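Local coordinates for alpha-galactosidase 1 (PDB 3LRK), which hydrolyses terminal, non-reducing alpha-D-galactose residues from alpha-D-galactosides, acting as a secreted, glycosylated homotetramer of glycoside hydrolase family 27, at residues L420-A423 with T424-S427; N298-A301 with S302-S305. The protein carries 1 engineered substitution. All blocks are in the same frame, centred on the assembly; numbering follows the deposited sequence.

Contact 1 (L420-A423 with T424-S427); sequences LYNA and TEQS. With NAG (2-acetamido-2-deoxy-beta-D-glucopyranose), chain C; NAG (2-acetamido-2-deoxy-beta-D-glucopyranose), chain B.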
loop_
_atom_site.group_PDB
_atom_site.type_symbol
_atom_site.label_atom_id
_atom_site.label_comp_id
_atom_site.label_asym_id
_atom_site.label_seq_id
_atom_site.Cartn_x
_atom_site.Cartn_y
_atom_site.Cartn_z
ATOM N N LEU A 420 -30.037 31.824 24.177
ATOM C CA LEU A 420 -29.098 30.697 24.091
ATOM C C LEU A 420 -28.927 30.025 25.448
ATOM O O LEU A 420 -28.950 30.689 26.487
ATOM C CB LEU A 420 -27.727 31.122 23.551
ATOM C CG LEU A 420 -27.524 31.877 22.231
ATOM C CD1 LEU A 420 -26.143 31.538 21.662
ATOM C CD2 LEU A 420 -28.594 31.625 21.185
ATOM N N TYR A 421 -28.766 28.702 25.428
ATOM C CA TYR A 421 -28.430 27.931 26.618
ATOM C C TYR A 421 -27.077 28.368 27.182
ATOM O O TYR A 421 -26.127 28.580 26.422
ATOM C CB TYR A 421 -28.398 26.443 26.274
ATOM C CG TYR A 421 -28.201 25.526 27.453
ATOM C CD1 TYR A 421 -29.286 25.110 28.226
ATOM C CD2 TYR A 421 -26.930 25.055 27.785
ATOM C CE1 TYR A 421 -29.106 24.255 29.308
ATOM C CE2 TYR A 421 -26.740 24.205 28.858
ATOM C CZ TYR A 421 -27.833 23.807 29.614
ATOM O OH TYR A 421 -27.643 22.971 30.678
ATOM N N ASN A 422 -27.006 28.507 28.505
ATOM C CA ASN A 422 -25.780 28.910 29.201
ATOM C C ASN A 422 -25.157 27.695 29.894
ATOM O O ASN A 422 -25.566 27.304 30.990
ATOM C CB ASN A 422 -26.061 30.066 30.186
ATOM C CG ASN A 422 -24.783 30.743 30.709
ATOM O OD1 ASN A 422 -23.712 30.139 30.746
ATOM N ND2 ASN A 422 -24.914 32.016 31.122
ATOM N N ALA A 423 -24.174 27.089 29.225
ATOM C CA ALA A 423 -23.496 25.895 29.732
ATOM C C ALA A 423 -22.542 26.214 30.886
ATOM O O ALA A 423 -22.235 25.343 31.704
ATOM C CB ALA A 423 -22.748 25.177 28.599
ATOM N N THR A 424 -22.068 27.457 30.943
ATOM C CA THR A 424 -21.225 27.903 32.057
ATOM C C THR A 424 -22.041 27.909 33.351
ATOM O O THR A 424 -21.543 27.537 34.413
ATOM C CB THR A 424 -20.642 29.315 31.811
ATOM O OG1 THR A 424 -19.997 29.363 30.533
ATOM C CG2 THR A 424 -19.630 29.685 32.888
ATOM N N GLU A 425 -23.300 28.320 33.240
ATOM C CA GLU A 425 -24.212 28.404 34.380
ATOM C C GLU A 425 -24.655 27.003 34.799
ATOM O O GLU A 425 -24.699 26.680 35.991
ATOM C CB GLU A 425 -25.415 29.276 34.005
ATOM C CG GLU A 425 -26.334 29.648 35.162
ATOM C CD GLU A 425 -27.452 30.595 34.742
ATOM O OE1 GLU A 425 -27.726 30.718 33.526
ATOM O OE2 GLU A 425 -28.067 31.218 35.638
ATOM N N GLN A 426 -24.963 26.174 33.804
ATOM C CA GLN A 426 -25.415 24.803 34.024
ATOM C C GLN A 426 -24.867 23.904 32.918
ATOM O O GLN A 426 -25.300 23.994 31.760
ATOM C CB GLN A 426 -26.941 24.755 34.037
ATOM C CG GLN A 426 -27.544 23.407 34.389
ATOM C CD GLN A 426 -29.028 23.365 34.093
ATOM O OE1 GLN A 426 -29.441 23.310 32.930
ATOM N NE2 GLN A 426 -29.841 23.404 35.143
ATOM N N SER A 427 -23.923 23.039 33.290
ATOM C CA SER A 427 -23.257 22.130 32.352
ATOM C C SER A 427 -24.249 21.295 31.539
ATOM O O SER A 427 -25.408 21.108 31.936
ATOM C CB SER A 427 -22.300 21.203 33.104
ATOM O OG SER A 427 -23.022 20.275 33.897
HETATM C C1 NAG C . -23.710 32.635 31.647
HETATM C C2 NAG C . -23.644 34.132 31.327
HETATM C C3 NAG C . -22.409 34.828 31.911
HETATM C C4 NAG C . -21.994 34.376 33.317
HETATM C C5 NAG C . -22.439 32.945 33.670
HETATM C C6 NAG C . -22.652 32.833 35.175
HETATM C C7 NAG C . -24.751 34.759 29.255
HETATM C C8 NAG C . -24.543 35.282 27.867
HETATM N N2 NAG C . -23.661 34.352 29.896
HETATM O O3 NAG C . -22.634 36.224 31.928
HETATM O O4 NAG C . -20.575 34.431 33.382
HETATM O O5 NAG C . -23.646 32.523 33.050
HETATM O O6 NAG C . -22.499 31.489 35.561
HETATM O O7 NAG C . -25.876 34.719 29.748
HETATM C C1 NAG B . -20.055 35.404 34.323
HETATM C C2 NAG B . -18.635 34.968 34.722
HETATM C C3 NAG B . -17.890 36.040 35.526
HETATM C C4 NAG B . -17.985 37.392 34.819
HETATM C C5 NAG B . -19.463 37.740 34.597
HETATM C C6 NAG B . -19.651 39.105 33.930
HETATM C C7 NAG B . -18.015 32.610 35.054
HETATM C C8 NAG B . -18.073 31.433 35.985
HETATM N N2 NAG B . -18.668 33.709 35.454
HETATM O O3 NAG B . -16.533 35.682 35.686
HETATM O O4 NAG B . -17.296 38.393 35.546
HETATM O O5 NAG B . -20.072 36.729 33.801
HETATM O O6 NAG B . -19.039 39.137 32.654
HETATM O O7 NAG B . -17.387 32.518 33.991
HETATM O O HOH W 1 -27.687 32.945 32.008
#

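Contact 2 (N298-A301 with S302-S305); sequences NLKA and SSYS. With NAG (2-acetamido-2-deoxy-beta-D-glucopyranose), chain D; NAG (2-acetamido-2-deoxy-beta-D-glucopyranose), chain F.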
loop_
_atom_site.group_PDB
_atom_site.type_symbol
_atom_site.label_atom_id
_atom_site.label_comp_id
_atom_site.label_asym_id
_atom_site.label_seq_id
_atom_site.Cartn_x
_atom_site.Cartn_y
_atom_site.Cartn_z
ATOM N N ASN A 298 -18.993 38.670 10.739
ATOM C CA ASN A 298 -19.565 38.617 9.410
ATOM C C ASN A 298 -20.246 37.259 9.251
ATOM O O ASN A 298 -19.969 36.497 8.317
ATOM C CB ASN A 298 -18.466 38.822 8.359
ATOM C CG ASN A 298 -19.012 39.213 7.007
ATOM O OD1 ASN A 298 -20.208 39.473 6.855
ATOM N ND2 ASN A 298 -18.134 39.271 6.011
ATOM N N LEU A 299 -21.122 36.964 10.208
ATOM C CA LEU A 299 -21.798 35.686 10.303
ATOM C C LEU A 299 -23.290 35.895 10.046
ATOM O O LEU A 299 -23.919 36.741 10.697
ATOM C CB LEU A 299 -21.572 35.093 11.699
ATOM C CG LEU A 299 -22.238 33.768 12.086
ATOM C CD1 LEU A 299 -21.682 32.610 11.259
ATOM C CD2 LEU A 299 -22.048 33.498 13.564
ATOM N N LYS A 300 -23.843 35.132 9.104
ATOM C CA LYS A 300 -25.265 35.229 8.784
ATOM C C LYS A 300 -26.142 34.509 9.808
ATOM O O LYS A 300 -25.660 33.641 10.552
ATOM C CB LYS A 300 -25.571 34.785 7.347
ATOM C CG LYS A 300 -25.450 33.294 7.044
ATOM C CD LYS A 300 -25.621 33.056 5.545
ATOM C CE LYS A 300 -25.831 31.594 5.209
ATOM N NZ LYS A 300 -24.607 30.776 5.530
ATOM N N ALA A 301 -27.424 34.885 9.819
ATOM C CA ALA A 301 -28.410 34.412 10.795
ATOM C C ALA A 301 -28.564 32.891 10.872
ATOM O O ALA A 301 -28.510 32.321 11.967
ATOM C CB ALA A 301 -29.763 35.067 10.531
ATOM N N SER A 302 -28.779 32.240 9.728
ATOM C CA SER A 302 -28.995 30.789 9.713
ATOM C C SER A 302 -27.784 30.037 10.259
ATOM O O SER A 302 -27.932 29.015 10.941
ATOM C CB SER A 302 -29.365 30.274 8.319
ATOM O OG SER A 302 -28.354 30.529 7.348
ATOM N N SER A 303 -26.592 30.541 9.949
ATOM C CA SER A 303 -25.350 29.911 10.406
ATOM C C SER A 303 -25.168 30.082 11.909
ATOM O O SER A 303 -24.805 29.133 12.612
ATOM C CB SER A 303 -24.154 30.462 9.634
ATOM O OG SER A 303 -24.278 30.165 8.254
ATOM N N TYR A 304 -25.440 31.289 12.404
ATOM C CA TYR A 304 -25.428 31.564 13.844
ATOM C C TYR A 304 -26.326 30.611 14.642
ATOM O O TYR A 304 -25.906 30.095 15.667
ATOM C CB TYR A 304 -25.794 33.033 14.124
ATOM C CG TYR A 304 -25.938 33.394 15.588
ATOM C CD1 TYR A 304 -24.889 33.191 16.506
ATOM C CD2 TYR A 304 -27.112 33.984 16.057
ATOM C CE1 TYR A 304 -25.040 33.540 17.855
ATOM C CE2 TYR A 304 -27.263 34.329 17.376
ATOM C CZ TYR A 304 -26.237 34.119 18.275
ATOM O OH TYR A 304 -26.445 34.486 19.596
ATOM N N SER A 305 -27.548 30.364 14.174
ATOM C CA SER A 305 -28.449 29.481 14.928
ATOM C C SER A 305 -28.060 28.000 14.816
ATOM O O SER A 305 -28.469 27.180 15.642
ATOM C CB SER A 305 -29.908 29.687 14.531
ATOM O OG SER A 305 -30.121 29.321 13.194
HETATM C C1 NAG D . -21.031 37.487 1.927
HETATM C C2 NAG D . -19.808 38.319 2.336
HETATM C C3 NAG D . -20.163 39.432 3.333
HETATM C C4 NAG D . -21.356 40.262 2.858
HETATM C C5 NAG D . -22.498 39.359 2.372
HETATM C C6 NAG D . -23.595 40.184 1.699
HETATM C C7 NAG D . -17.479 37.609 2.433
HETATM C C8 NAG D . -16.439 36.828 3.184
HETATM N N2 NAG D . -18.736 37.483 2.858
HETATM O O3 NAG D . -19.056 40.287 3.519
HETATM O O4 NAG D . -21.795 41.103 3.905
HETATM O O5 NAG D . -22.038 38.373 1.456
HETATM O O6 NAG D . -24.731 40.208 2.533
HETATM O O7 NAG D . -17.153 38.322 1.481
HETATM C C1 NAG F . -33.099 30.981 7.368
HETATM C C2 NAG F . -34.198 30.078 6.787
HETATM C C3 NAG F . -33.641 29.015 5.837
HETATM C C4 NAG F . -32.629 29.582 4.843
HETATM C C5 NAG F . -31.628 30.504 5.535
HETATM C C6 NAG F . -30.716 31.180 4.514
HETATM C C7 NAG F . -36.225 29.871 8.108
HETATM C C8 NAG F . -36.478 30.386 9.501
HETATM N N2 NAG F . -34.987 29.454 7.838
HETATM O O3 NAG F . -34.695 28.441 5.093
HETATM O O4 NAG F . -31.961 28.521 4.192
HETATM O O5 NAG F . -32.317 31.488 6.295
HETATM O O6 NAG F . -29.753 31.968 5.175
HETATM O O7 NAG F . -37.135 29.856 7.273
#

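Contact 1 (L420-A423 with T424-S427)
Asn422 and Gln426 close a single turn of backbone, with Gln426 N donating to Asn422 O at 3.1 Å, and Ala423, Thr424 and Glu425 between them all take helical backbone angles. The side chain of Asn422 turns back over the same turn. Its OD1 accepts Glu425 N at 3.1 Å, the donor standing 64° out of the amide plane and therefore not on a lone pair. The other arm of this amide carries the glycan: Asn422 ND2 is bonded to C1 of the first GlcNAc (1.5 Å), and Asn422, Ala423 and Thr424 spell out the Asn-X-Thr sequon. A water that accepts from Asn422 ND2 also lies 2.7 Å from Glu425 OE1 and, at longer range, near O7 of that sugar, with more acceptors around it than protons to give. Thr424 places its methyl beside the second GlcNAc, CG2 lying 3.8 Å from O7, while its OG1 is hydrogen-bonded to Asp63, whose carboxylate also binds the glycan. Tyr421, just ahead of the turn, extends with CG anti to its N (chi1 -174°), which lets its hydroxyl reach the carbonyls at the turn's far end. Tyr421 OH lies 2.8 Å from Gln426 O and 3.2 Å from Ser427 O, two weak bonds competing for one proton. The segment forms part of the loop between helices 403-410 and 428-433: Ser427 is the N-cap of the latter, its OG bound to Asp430 N, and the Tyr421 ring meets that of Tyr428 and touches Arg438 and Leu439 of helix 437-440.

Contact 2 (N298-A301 with S302-S305)
Lys300, the N-cap residue of helix 301-307, folds its side chain back along the helix start and hands its ammonium to a serine one turn on, Lys300 NZ to Ser303 OG at 2.8 Å. A first torsion of 71°, with CG between the backbone N and the carbonyl carbon, and a bend at the last torsion bring NZ there. Glu276 binds both groups, one carboxylate oxygen in a salt bridge with the lysine and the other hydrogen-bonded to Ser303 OG, and would partly offset a positive charge set beside a helix N-terminus. A leucine in place of Lys300 would probably leave Glu276 without its charged mate and Ser303 OG without one of its partners. The lysine chain also runs alongside Ser302, CE passing 3.5 Å from Ser302 OG. That hydroxyl is hydrogen-bonded to O6 of a GlcNAc at 3.0 Å, in a sugar site that Asp273 and Asn403 complete. Asn298 ND2 donates almost straight to O3 of another GlcNAc, at 2.8 Å. Leu299 lays its two methyls against the first turn, CD1 on Ser303 CB (3.7 Å) and CD2 on Tyr304 CB (3.8 Å). The backbone bonds Tyr304 N to Lys300 O (3.0 Å) and Ser305 N to Ala301 O (3.1 Å) start the helix. Such a first turn, following the eighth parallel strand, 290-292, belongs to the (beta/alpha)8 barrel of family GH27.

How the contacts relate
Contact 2 precedes contact 1 in the chain, and their centres lie 20 Å apart, yet they touch: Leu420 CD1 packs 3.6 Å from Tyr304 OH. Helix 403-410 connects them further, since Ala301, Ser302 and Tyr304 rest on it and 420-427 belongs to the loop that follows it. Both also reach the same part of the barrel, Tyr304 bonding to Leu59 O and Thr424 to Asp63. Each meets glycan, but differently: contact 1 carries the attachment site Asn422, whereas in contact 2 Asn298 and Ser302 meet sugars through hydrogen bonds, with no covalent link. Neither includes the nucleophile Asp149 or the proton donor Asp209, and both lie away from the catalytic site.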